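Local coordinates for methyl-accepting chemotaxis protein, putative (Geobacter sulfurreducens, PDB 3OOV), which is a putative methyl-accepting chemotaxis protein that, through its GAF domain, probably helps sense signals steering bacterial movement, at residues L67-K78 with D97-I107; C24-Y34 with D145-A156. All coordinates share one frame; numbering follows the deposited sequence.

Interaction 1: residues L67-K78 with D97-I107; sequences LPLDQRGGVITK and DFRLQSPYDAI
Y104 stands with its ring between L67 and G73, one on each face. L67 CB lies over one face, 3.9 Å from the ring centroid and 23° off the normal, while CA of G73 lies over the opposite face. CG anti to the carbonyl carbon (chi1 -72°) sets the Y104 ring in this position, and its OH donates to P68 O at the ring edge, a very short bond of 2.5 Å. The pyrrolidines of P68 and P103, the latter preceded by a cis peptide, meet with P68 CD 3.5 Å from P103 CG.

Beyond the ring, Q101 N gives R72 O a nearly straight bond of 3.0 Å (171°), in the carbonyl plane. The R72 chain, bent at chi3, takes both D70 carboxylate oxygens with two nitrogens of its guanidinium: NE meets OD1 and NH2 meets OD2, both on syn lone pairs. OD1 also accepts from R72 N, forming an Asx turn.

G74, at positive phi, brings its CA within CH...O distance of the carbonyl oxygens of D97, F98 and R99, and V75 N bonds weakly to F98 O. K78, bent from chi2 onward, sets CE 3.3 Å from F98 CE1.

The arrangement belongs to the GAF fold: the turn from edge strand 66-68 into helix 74-82 is held against the long connection between strands 86-88 and 115-122.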
loop_
_atom_site.group_PDB
_atom_site.type_symbol
_atom_site.label_atom_id
_atom_site.label_comp_id
_atom_site.label_asym_id
_atom_site.label_seq_id
_atom_site.Cartn_x
_atom_site.Cartn_y
_atom_site.Cartn_z
ATOM N N LEU A 67 -14.068 -3.838 18.554
ATOM C CA LEU A 67 -14.060 -4.828 17.489
ATOM C C LEU A 67 -12.771 -5.664 17.627
ATOM O O LEU A 67 -11.696 -5.095 17.905
ATOM C CB LEU A 67 -14.111 -4.081 16.127
ATOM C CG LEU A 67 -15.453 -3.328 15.840
ATOM C CD1 LEU A 67 -15.306 -2.250 14.792
ATOM C CD2 LEU A 67 -16.540 -4.386 15.422
ATOM N N PRO A 68 -12.864 -6.994 17.426
ATOM C CA PRO A 68 -11.589 -7.810 17.493
ATOM C C PRO A 68 -10.557 -7.556 16.398
ATOM O O PRO A 68 -10.909 -7.473 15.241
ATOM C CB PRO A 68 -12.085 -9.270 17.361
ATOM C CG PRO A 68 -13.448 -9.181 16.663
ATOM C CD PRO A 68 -14.044 -7.804 17.059
ATOM N N LEU A 69 -9.274 -7.498 16.748
ATOM C CA LEU A 69 -8.220 -7.379 15.755
ATOM C C LEU A 69 -7.726 -8.742 15.434
ATOM O O LEU A 69 -6.647 -9.116 15.839
ATOM C CB LEU A 69 -7.015 -6.597 16.286
ATOM C CG LEU A 69 -6.970 -5.131 15.916
ATOM C CD1 LEU A 69 -5.913 -4.445 16.683
ATOM C CD2 LEU A 69 -6.757 -4.925 14.399
ATOM N N ASP A 70 -8.507 -9.509 14.704
ATOM C CA ASP A 70 -8.060 -10.776 14.281
ATOM C C ASP A 70 -8.619 -10.821 12.864
ATOM O O ASP A 70 -8.902 -9.758 12.220
ATOM C CB ASP A 70 -8.575 -11.902 15.232
ATOM C CG ASP A 70 -10.138 -11.942 15.389
ATOM O OD1 ASP A 70 -10.880 -11.587 14.453
ATOM O OD2 ASP A 70 -10.642 -12.388 16.463
ATOM N N GLN A 71 -8.859 -12.031 12.404
ATOM C CA GLN A 71 -9.156 -12.247 11.008
ATOM C C GLN A 71 -10.559 -11.734 10.689
ATOM O O GLN A 71 -10.847 -11.434 9.529
ATOM C CB GLN A 71 -8.963 -13.737 10.626
ATOM C CG GLN A 71 -10.013 -14.698 11.261
ATOM C CD GLN A 71 -9.735 -15.016 12.758
ATOM O OE1 GLN A 71 -8.597 -14.854 13.257
ATOM N NE2 GLN A 71 -10.785 -15.460 13.474
ATOM N N ARG A 72 -11.400 -11.585 11.722
ATOM C CA ARG A 72 -12.779 -11.112 11.507
ATOM C C ARG A 72 -12.758 -9.702 10.952
ATOM O O ARG A 72 -13.692 -9.278 10.300
ATOM C CB ARG A 72 -13.634 -11.211 12.771
ATOM C CG ARG A 72 -14.157 -12.623 13.030
ATOM C CD ARG A 72 -14.635 -12.851 14.499
ATOM N NE ARG A 72 -13.653 -12.585 15.541
ATOM C CZ ARG A 72 -13.926 -12.715 16.853
ATOM N NH1 ARG A 72 -15.161 -13.076 17.276
ATOM N NH2 ARG A 72 -12.985 -12.473 17.756
ATOM N N GLY A 73 -11.665 -8.989 11.148
ATOM C CA GLY A 73 -11.594 -7.617 10.682
ATOM C C GLY A 73 -11.053 -7.579 9.278
ATOM O O GLY A 73 -10.741 -6.496 8.784
ATOM N N GLY A 74 -10.916 -8.743 8.636
ATOM C CA GLY A 74 -10.402 -8.809 7.253
ATOM C C GLY A 74 -9.265 -7.808 6.969
ATOM O O GLY A 74 -8.148 -7.901 7.519
ATOM N N VAL A 75 -9.522 -6.871 6.070
ATOM C CA VAL A 75 -8.478 -6.023 5.580
ATOM C C VAL A 75 -8.170 -4.884 6.560
ATOM O O VAL A 75 -7.153 -4.242 6.474
ATOM C CB VAL A 75 -8.852 -5.463 4.165
ATOM C CG1 VAL A 75 -10.123 -4.591 4.237
ATOM C CG2 VAL A 75 -7.710 -4.659 3.614
ATOM N N ILE A 76 -9.090 -4.576 7.472
ATOM C CA ILE A 76 -8.759 -3.613 8.499
ATOM C C ILE A 76 -7.653 -4.150 9.406
ATOM O O ILE A 76 -6.678 -3.464 9.700
ATOM C CB ILE A 76 -10.002 -3.200 9.336
ATOM C CG1 ILE A 76 -10.932 -2.333 8.460
ATOM C CG2 ILE A 76 -9.572 -2.406 10.587
ATOM C CD1 ILE A 76 -12.337 -2.155 9.000
ATOM N N THR A 77 -7.820 -5.376 9.852
ATOM C CA THR A 77 -6.749 -6.027 10.608
ATOM C C THR A 77 -5.433 -6.100 9.816
ATOM O O THR A 77 -4.334 -5.910 10.394
ATOM C CB THR A 77 -7.203 -7.459 10.964
ATOM O OG1 THR A 77 -8.335 -7.325 11.802
ATOM C CG2 THR A 77 -6.080 -8.265 11.729
ATOM N N LYS A 78 -5.517 -6.401 8.517
ATOM C CA LYS A 78 -4.258 -6.465 7.717
ATOM C C LYS A 78 -3.604 -5.156 7.614
ATOM O O LYS A 78 -2.354 -5.095 7.673
ATOM C CB LYS A 78 -4.465 -7.053 6.334
ATOM C CG LYS A 78 -4.657 -8.547 6.371
ATOM C CD LYS A 78 -5.670 -9.025 5.343
ATOM C CE LYS A 78 -5.064 -8.960 3.970
ATOM N NZ LYS A 78 -3.798 -9.851 3.962
ATOM N N ASP A 97 -10.134 -13.656 2.622
ATOM C CA ASP A 97 -9.718 -13.068 3.875
ATOM C C ASP A 97 -9.698 -11.546 3.916
ATOM O O ASP A 97 -9.375 -11.001 4.956
ATOM C CB ASP A 97 -8.439 -13.739 4.500
ATOM C CG ASP A 97 -7.109 -13.397 3.792
ATOM O OD1 ASP A 97 -6.951 -12.485 2.920
ATOM O OD2 ASP A 97 -6.148 -14.119 4.155
ATOM N N PHE A 98 -10.029 -10.869 2.804
ATOM C CA PHE A 98 -10.196 -9.423 2.855
ATOM C C PHE A 98 -11.545 -9.032 3.449
ATOM O O PHE A 98 -11.626 -7.987 4.080
ATOM C CB PHE A 98 -10.021 -8.728 1.498
ATOM C CG PHE A 98 -8.580 -8.547 1.076
ATOM C CD1 PHE A 98 -7.642 -9.538 1.303
ATOM C CD2 PHE A 98 -8.177 -7.391 0.404
ATOM C CE1 PHE A 98 -6.323 -9.352 0.913
ATOM C CE2 PHE A 98 -6.871 -7.216 -0.023
ATOM C CZ PHE A 98 -5.942 -8.188 0.241
ATOM N N ARG A 99 -12.574 -9.865 3.289
ATOM C CA ARG A 99 -13.926 -9.461 3.660
ATOM C C ARG A 99 -14.034 -9.252 5.174
ATOM O O ARG A 99 -13.449 -9.993 5.967
ATOM C CB ARG A 99 -14.998 -10.504 3.271
ATOM C CG ARG A 99 -14.877 -11.149 1.902
ATOM C CD ARG A 99 -15.337 -10.319 0.745
ATOM N NE ARG A 99 -14.397 -10.580 -0.359
ATOM C CZ ARG A 99 -14.633 -11.373 -1.408
ATOM N NH1 ARG A 99 -15.804 -11.991 -1.543
ATOM N NH2 ARG A 99 -13.687 -11.544 -2.334
ATOM N N LEU A 100 -14.818 -8.274 5.565
ATOM C CA LEU A 100 -15.228 -8.163 6.947
ATOM C C LEU A 100 -16.166 -9.292 7.348
ATOM O O LEU A 100 -17.020 -9.671 6.585
ATOM C CB LEU A 100 -15.898 -6.821 7.173
ATOM C CG LEU A 100 -15.012 -5.635 6.864
ATOM C CD1 LEU A 100 -15.717 -4.275 7.219
ATOM C CD2 LEU A 100 -13.683 -5.785 7.547
ATOM N N GLN A 101 -15.982 -9.855 8.525
ATOM C CA GLN A 101 -16.886 -10.885 9.058
ATOM C C GLN A 101 -17.663 -10.283 10.247
ATOM O O GLN A 101 -17.364 -9.156 10.668
ATOM C CB GLN A 101 -16.053 -12.098 9.543
ATOM C CG GLN A 101 -15.359 -12.895 8.441
ATOM C CD GLN A 101 -14.263 -13.898 8.983
ATOM O OE1 GLN A 101 -14.460 -14.603 9.982
ATOM N NE2 GLN A 101 -13.126 -13.952 8.296
ATOM N N SER A 102 -18.632 -11.011 10.819
ATOM C CA SER A 102 -19.179 -10.624 12.155
ATOM C C SER A 102 -18.073 -10.514 13.211
ATOM O O SER A 102 -17.294 -11.434 13.325
ATOM C CB SER A 102 -20.213 -11.645 12.642
ATOM O OG SER A 102 -20.919 -11.021 13.722
ATOM N N PRO A 103 -18.024 -9.444 14.046
ATOM C CA PRO A 103 -19.048 -8.409 14.209
ATOM C C PRO A 103 -18.866 -7.198 13.316
ATOM O O PRO A 103 -19.753 -6.319 13.343
ATOM C CB PRO A 103 -18.910 -8.010 15.701
ATOM C CG PRO A 103 -17.381 -8.102 15.934
ATOM C CD PRO A 103 -17.005 -9.368 15.123
ATOM N N TYR A 104 -17.736 -7.098 12.575
ATOM C CA TYR A 104 -17.478 -5.886 11.750
ATOM C C TYR A 104 -18.621 -5.658 10.687
ATOM O O TYR A 104 -18.968 -4.518 10.367
ATOM C CB TYR A 104 -16.119 -5.958 11.036
ATOM C CG TYR A 104 -14.823 -5.811 11.877
ATOM C CD1 TYR A 104 -14.089 -4.636 11.830
ATOM C CD2 TYR A 104 -14.322 -6.872 12.646
ATOM C CE1 TYR A 104 -12.898 -4.486 12.538
ATOM C CE2 TYR A 104 -13.111 -6.752 13.357
ATOM C CZ TYR A 104 -12.427 -5.563 13.304
ATOM O OH TYR A 104 -11.268 -5.367 13.994
ATOM N N ASP A 105 -19.198 -6.718 10.162
ATOM C CA ASP A 105 -20.127 -6.580 9.054
ATOM C C ASP A 105 -21.573 -6.302 9.525
ATOM O O ASP A 105 -22.492 -6.213 8.713
ATOM C CB ASP A 105 -20.060 -7.816 8.158
ATOM C CG ASP A 105 -20.711 -9.056 8.781
ATOM O OD1 ASP A 105 -20.773 -10.068 8.062
ATOM O OD2 ASP A 105 -21.142 -9.049 9.964
ATOM N N ALA A 106 -21.734 -6.147 10.840
ATOM C CA ALA A 106 -23.001 -5.710 11.435
ATOM C C ALA A 106 -23.026 -4.176 11.484
ATOM O O ALA A 106 -24.048 -3.599 11.853
ATOM C CB ALA A 106 -23.151 -6.289 12.884
ATOM N N ILE A 107 -21.906 -3.511 11.143
ATOM C CA ILE A 107 -21.853 -2.057 11.264
ATOM C C ILE A 107 -21.983 -1.400 9.870
ATOM O O ILE A 107 -21.076 -1.554 9.001
ATOM C CB ILE A 107 -20.556 -1.610 11.936
ATOM C CG1 ILE A 107 -20.168 -2.645 13.035
ATOM C CG2 ILE A 107 -20.573 -0.101 12.376
ATOM C CD1 ILE A 107 -19.804 -2.117 14.403
HETATM O O HOH W 1 -9.201 -12.248 7.438
#

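Interaction 2: residues C24-Y34 with D145-A156; sequences CAEGLHDVLGY and DVDTIKLFADQA
L28 lies over one face of the F152 ring, its CG 3.9 Å from the ring centroid and 16° off the normal, and its CD2 reaches F152 CD2 at 3.6 Å. L32 and F152 approach from opposite directions, L32 CD2 lying 3.5 Å from F152 CE2 and oblique to the ring. Were F152 an alanine, L28 and L32 would probably lose the ring they share and a gap would open between the helices. G27 has no side chain to compete for this space; a CB there would come within 3.1 Å of F152 CE1. At one end, C24 SG meets A156 CB at 4.1 Å.

Toward the other end, T148 turns CG2 anti to its backbone N, directing the methyl at L28 CD2, 3.8 Å away. Its OG1 is linked through a water to Y34 OH. That hydroxyl also donates to D145 OD1, the ring and carboxylate planes 87° apart, at a doubtfully short 2.4 Å.

The chemistry is thus divided: apolar contacts join helix 145-156 to helix 24-31 and the residue just after it (axes 10.5 Å apart at 155°), while at the polar edge the D145 carboxylate is shared, OD1 with Y34 and OD2 with R139 and N142.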
loop_
_atom_site.group_PDB
_atom_site.type_symbol
_atom_site.label_atom_id
_atom_site.label_comp_id
_atom_site.label_asym_id
_atom_site.label_seq_id
_atom_site.Cartn_x
_atom_site.Cartn_y
_atom_site.Cartn_z
ATOM N N CYS A 24 -10.187 15.494 12.841
ATOM C CA CYS A 24 -9.659 14.938 11.608
ATOM C C CYS A 24 -10.765 14.395 10.682
ATOM O O CYS A 24 -10.677 14.549 9.451
ATOM C CB CYS A 24 -8.681 13.798 11.886
ATOM S SG CYS A 24 -7.071 14.371 12.392
ATOM N N ALA A 25 -11.739 13.714 11.254
ATOM C CA ALA A 25 -12.753 13.059 10.465
ATOM C C ALA A 25 -13.698 14.164 9.924
ATOM O O ALA A 25 -14.043 14.188 8.736
ATOM C CB ALA A 25 -13.486 12.075 11.288
ATOM N N GLU A 26 -14.051 15.125 10.786
ATOM C CA GLU A 26 -14.726 16.363 10.346
ATOM C C GLU A 26 -14.096 17.011 9.167
ATOM O O GLU A 26 -14.774 17.217 8.162
ATOM C CB GLU A 26 -14.989 17.363 11.489
ATOM C CG GLU A 26 -16.137 16.810 12.400
ATOM C CD GLU A 26 -16.441 17.623 13.720
ATOM O OE1 GLU A 26 -17.103 17.030 14.635
ATOM O OE2 GLU A 26 -16.066 18.826 13.825
ATOM N N GLY A 27 -12.794 17.249 9.225
ATOM C CA GLY A 27 -12.112 17.968 8.155
ATOM C C GLY A 27 -12.170 17.212 6.845
ATOM O O GLY A 27 -12.448 17.817 5.767
ATOM N N LEU A 28 -11.917 15.900 6.909
ATOM C CA LEU A 28 -11.886 15.076 5.706
ATOM C C LEU A 28 -13.253 15.079 5.068
ATOM O O LEU A 28 -13.322 15.084 3.850
ATOM C CB LEU A 28 -11.492 13.605 5.941
ATOM C CG LEU A 28 -10.004 13.232 5.954
ATOM C CD1 LEU A 28 -9.689 11.723 6.467
ATOM C CD2 LEU A 28 -9.372 13.487 4.545
ATOM N N HIS A 29 -14.297 15.026 5.901
ATOM C CA HIS A 29 -15.674 14.868 5.457
ATOM C C HIS A 29 -16.237 16.231 5.015
ATOM O O HIS A 29 -16.521 16.410 3.824
ATOM C CB HIS A 29 -16.568 14.269 6.573
ATOM C CG HIS A 29 -18.029 14.226 6.235
ATOM N ND1 HIS A 29 -18.566 13.324 5.335
ATOM C CD2 HIS A 29 -19.076 14.949 6.693
ATOM C CE1 HIS A 29 -19.875 13.502 5.251
ATOM N NE2 HIS A 29 -20.215 14.482 6.065
ATOM N N ASP A 30 -16.368 17.154 5.980
ATOM C CA ASP A 30 -16.945 18.495 5.786
ATOM C C ASP A 30 -16.181 19.371 4.825
ATOM O O ASP A 30 -16.781 20.102 4.075
ATOM C CB ASP A 30 -17.026 19.249 7.114
ATOM C CG ASP A 30 -18.087 18.724 8.005
ATOM O OD1 ASP A 30 -19.045 18.109 7.495
ATOM O OD2 ASP A 30 -17.984 18.935 9.227
ATOM N N VAL A 31 -14.859 19.328 4.863
ATOM C CA VAL A 31 -14.062 20.230 4.050
ATOM C C VAL A 31 -13.690 19.581 2.752
ATOM O O VAL A 31 -13.834 20.176 1.697
ATOM C CB VAL A 31 -12.786 20.699 4.784
ATOM C CG1 VAL A 31 -11.932 21.553 3.854
ATOM C CG2 VAL A 31 -13.165 21.485 6.049
ATOM N N LEU A 32 -13.249 18.335 2.790
ATOM C CA LEU A 32 -12.738 17.689 1.567
ATOM C C LEU A 32 -13.798 16.815 0.905
ATOM O O LEU A 32 -13.561 16.217 -0.141
ATOM C CB LEU A 32 -11.533 16.848 1.887
ATOM C CG LEU A 32 -10.120 17.441 1.833
ATOM C CD1 LEU A 32 -9.996 18.926 1.483
ATOM C CD2 LEU A 32 -9.364 17.160 3.099
ATOM N N GLY A 33 -14.951 16.688 1.501
ATOM C CA GLY A 33 -16.003 15.968 0.759
ATOM C C GLY A 33 -15.921 14.437 0.732
ATOM O O GLY A 33 -16.749 13.804 0.038
ATOM N N TYR A 34 -15.008 13.800 1.500
ATOM C CA TYR A 34 -15.114 12.286 1.635
ATOM C C TYR A 34 -16.358 11.959 2.381
ATOM O O TYR A 34 -16.638 12.548 3.433
ATOM C CB TYR A 34 -13.903 11.644 2.340
ATOM C CG TYR A 34 -12.708 11.855 1.472
ATOM C CD1 TYR A 34 -12.571 11.107 0.314
ATOM C CD2 TYR A 34 -11.823 12.914 1.701
ATOM C CE1 TYR A 34 -11.544 11.315 -0.549
ATOM C CE2 TYR A 34 -10.766 13.144 0.835
ATOM C CZ TYR A 34 -10.619 12.294 -0.291
ATOM O OH TYR A 34 -9.600 12.455 -1.223
ATOM N N ASP A 145 -6.337 10.583 -3.515
ATOM C CA ASP A 145 -7.192 10.481 -2.329
ATOM C C ASP A 145 -6.349 9.862 -1.202
ATOM O O ASP A 145 -6.437 10.335 -0.075
ATOM C CB ASP A 145 -8.432 9.627 -2.571
ATOM C CG ASP A 145 -9.361 10.241 -3.619
ATOM O OD1 ASP A 145 -9.826 11.374 -3.403
ATOM O OD2 ASP A 145 -9.557 9.573 -4.650
ATOM N N VAL A 146 -5.602 8.800 -1.512
ATOM C CA VAL A 146 -4.676 8.161 -0.555
ATOM C C VAL A 146 -3.683 9.184 0.020
ATOM O O VAL A 146 -3.520 9.230 1.212
ATOM C CB VAL A 146 -3.927 6.938 -1.169
ATOM C CG1 VAL A 146 -2.685 6.567 -0.341
ATOM C CG2 VAL A 146 -4.851 5.735 -1.298
ATOM N N ASP A 147 -3.095 10.070 -0.801
ATOM C CA ASP A 147 -2.190 11.111 -0.271
ATOM C C ASP A 147 -2.948 11.955 0.689
ATOM O O ASP A 147 -2.388 12.441 1.650
ATOM C CB ASP A 147 -1.624 12.100 -1.323
ATOM C CG ASP A 147 -0.796 11.436 -2.394
ATOM O OD1 ASP A 147 -0.329 10.297 -2.203
ATOM O OD2 ASP A 147 -0.634 12.090 -3.466
ATOM N N THR A 148 -4.202 12.255 0.393
ATOM C CA THR A 148 -4.902 13.170 1.292
ATOM C C THR A 148 -5.230 12.530 2.675
ATOM O O THR A 148 -5.203 13.199 3.705
ATOM C CB THR A 148 -6.154 13.699 0.664
ATOM O OG1 THR A 148 -5.792 14.731 -0.257
ATOM C CG2 THR A 148 -7.038 14.324 1.711
ATOM N N ILE A 149 -5.562 11.248 2.649
ATOM C CA ILE A 149 -5.960 10.501 3.836
ATOM C C ILE A 149 -4.705 10.280 4.705
ATOM O O ILE A 149 -4.754 10.541 5.908
ATOM C CB ILE A 149 -6.695 9.175 3.413
ATOM C CG1 ILE A 149 -8.075 9.511 2.807
ATOM C CG2 ILE A 149 -6.838 8.119 4.590
ATOM C CD1 ILE A 149 -8.605 8.261 1.969
ATOM N N LYS A 150 -3.601 9.872 4.066
ATOM C CA LYS A 150 -2.253 9.781 4.680
ATOM C C LYS A 150 -1.816 11.048 5.339
ATOM O O LYS A 150 -1.198 11.001 6.401
ATOM C CB LYS A 150 -1.171 9.377 3.674
ATOM C CG LYS A 150 -1.183 7.953 3.356
ATOM C CD LYS A 150 -0.039 7.575 2.411
ATOM C CE LYS A 150 1.251 7.250 3.180
ATOM N NZ LYS A 150 2.235 6.586 2.221
ATOM N N LEU A 151 -2.173 12.187 4.747
ATOM C CA LEU A 151 -1.877 13.463 5.372
ATOM C C LEU A 151 -2.614 13.617 6.686
ATOM O O LEU A 151 -2.029 14.153 7.652
ATOM C CB LEU A 151 -2.251 14.612 4.443
ATOM C CG LEU A 151 -1.865 16.076 4.668
ATOM C CD1 LEU A 151 -0.339 16.341 4.597
ATOM C CD2 LEU A 151 -2.575 16.840 3.559
ATOM N N PHE A 152 -3.897 13.237 6.739
ATOM C CA PHE A 152 -4.677 13.387 7.991
ATOM C C PHE A 152 -4.294 12.354 9.051
ATOM O O PHE A 152 -4.382 12.655 10.249
ATOM C CB PHE A 152 -6.212 13.340 7.762
ATOM C CG PHE A 152 -6.788 14.664 7.283
ATOM C CD1 PHE A 152 -7.625 15.383 8.079
ATOM C CD2 PHE A 152 -6.497 15.140 6.000
ATOM C CE1 PHE A 152 -8.147 16.629 7.646
ATOM C CE2 PHE A 152 -6.996 16.347 5.571
ATOM C CZ PHE A 152 -7.836 17.092 6.397
ATOM N N ALA A 153 -3.931 11.136 8.611
ATOM C CA ALA A 153 -3.362 10.110 9.508
ATOM C C ALA A 153 -2.063 10.634 10.147
ATOM O O ALA A 153 -1.873 10.481 11.376
ATOM C CB ALA A 153 -3.128 8.779 8.799
ATOM N N ASP A 154 -1.196 11.245 9.322
ATOM C CA ASP A 154 0.018 11.962 9.799
ATOM C C ASP A 154 -0.213 13.044 10.838
ATOM O O ASP A 154 0.493 13.088 11.833
ATOM C CB ASP A 154 0.757 12.659 8.669
ATOM C CG ASP A 154 1.506 11.743 7.827
ATOM O OD1 ASP A 154 1.771 10.607 8.286
ATOM O OD2 ASP A 154 1.818 12.165 6.678
ATOM N N GLN A 155 -1.158 13.944 10.585
ATOM C CA GLN A 155 -1.657 14.866 11.635
ATOM C C GLN A 155 -2.228 14.207 12.905
ATOM O O GLN A 155 -1.982 14.654 14.050
ATOM C CB GLN A 155 -2.745 15.822 11.066
ATOM C CG GLN A 155 -2.286 16.613 9.776
ATOM C CD GLN A 155 -0.893 17.307 9.952
ATOM O OE1 GLN A 155 -0.694 18.130 10.877
ATOM N NE2 GLN A 155 0.070 16.962 9.057
ATOM N N ALA A 156 -3.080 13.206 12.751
ATOM C CA ALA A 156 -3.562 12.491 13.951
ATOM C C ALA A 156 -2.335 11.935 14.733
ATOM O O ALA A 156 -2.264 12.087 15.917
ATOM C CB ALA A 156 -4.492 11.367 13.588
HETATM O O HOH W 2 -8.197 15.101 -1.829
#

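Interactions 1 and 2 lie on opposite sides of the chain's centre, their centres 23 Å apart and their nearest atoms about 12 Å apart, so neither touches the other. Along the chain the order is 24-34, 67-78, 97-107 and 145-156: interaction 2 pairs the outer two segments and interaction 1 the inner two. The six-stranded antiparallel sheet connects them. Helices 17-31 and 143-167 of interaction 2 touch strands 48-55, 125-133 and 115-122, while side chains of interaction 1 reach 48-55, 86-88 and 115-122. Strands 48-55 and 115-122 therefore serve both contacts, consistent with one continuous GAF domain whose paired helices and connecting loops are organised around a common sheet.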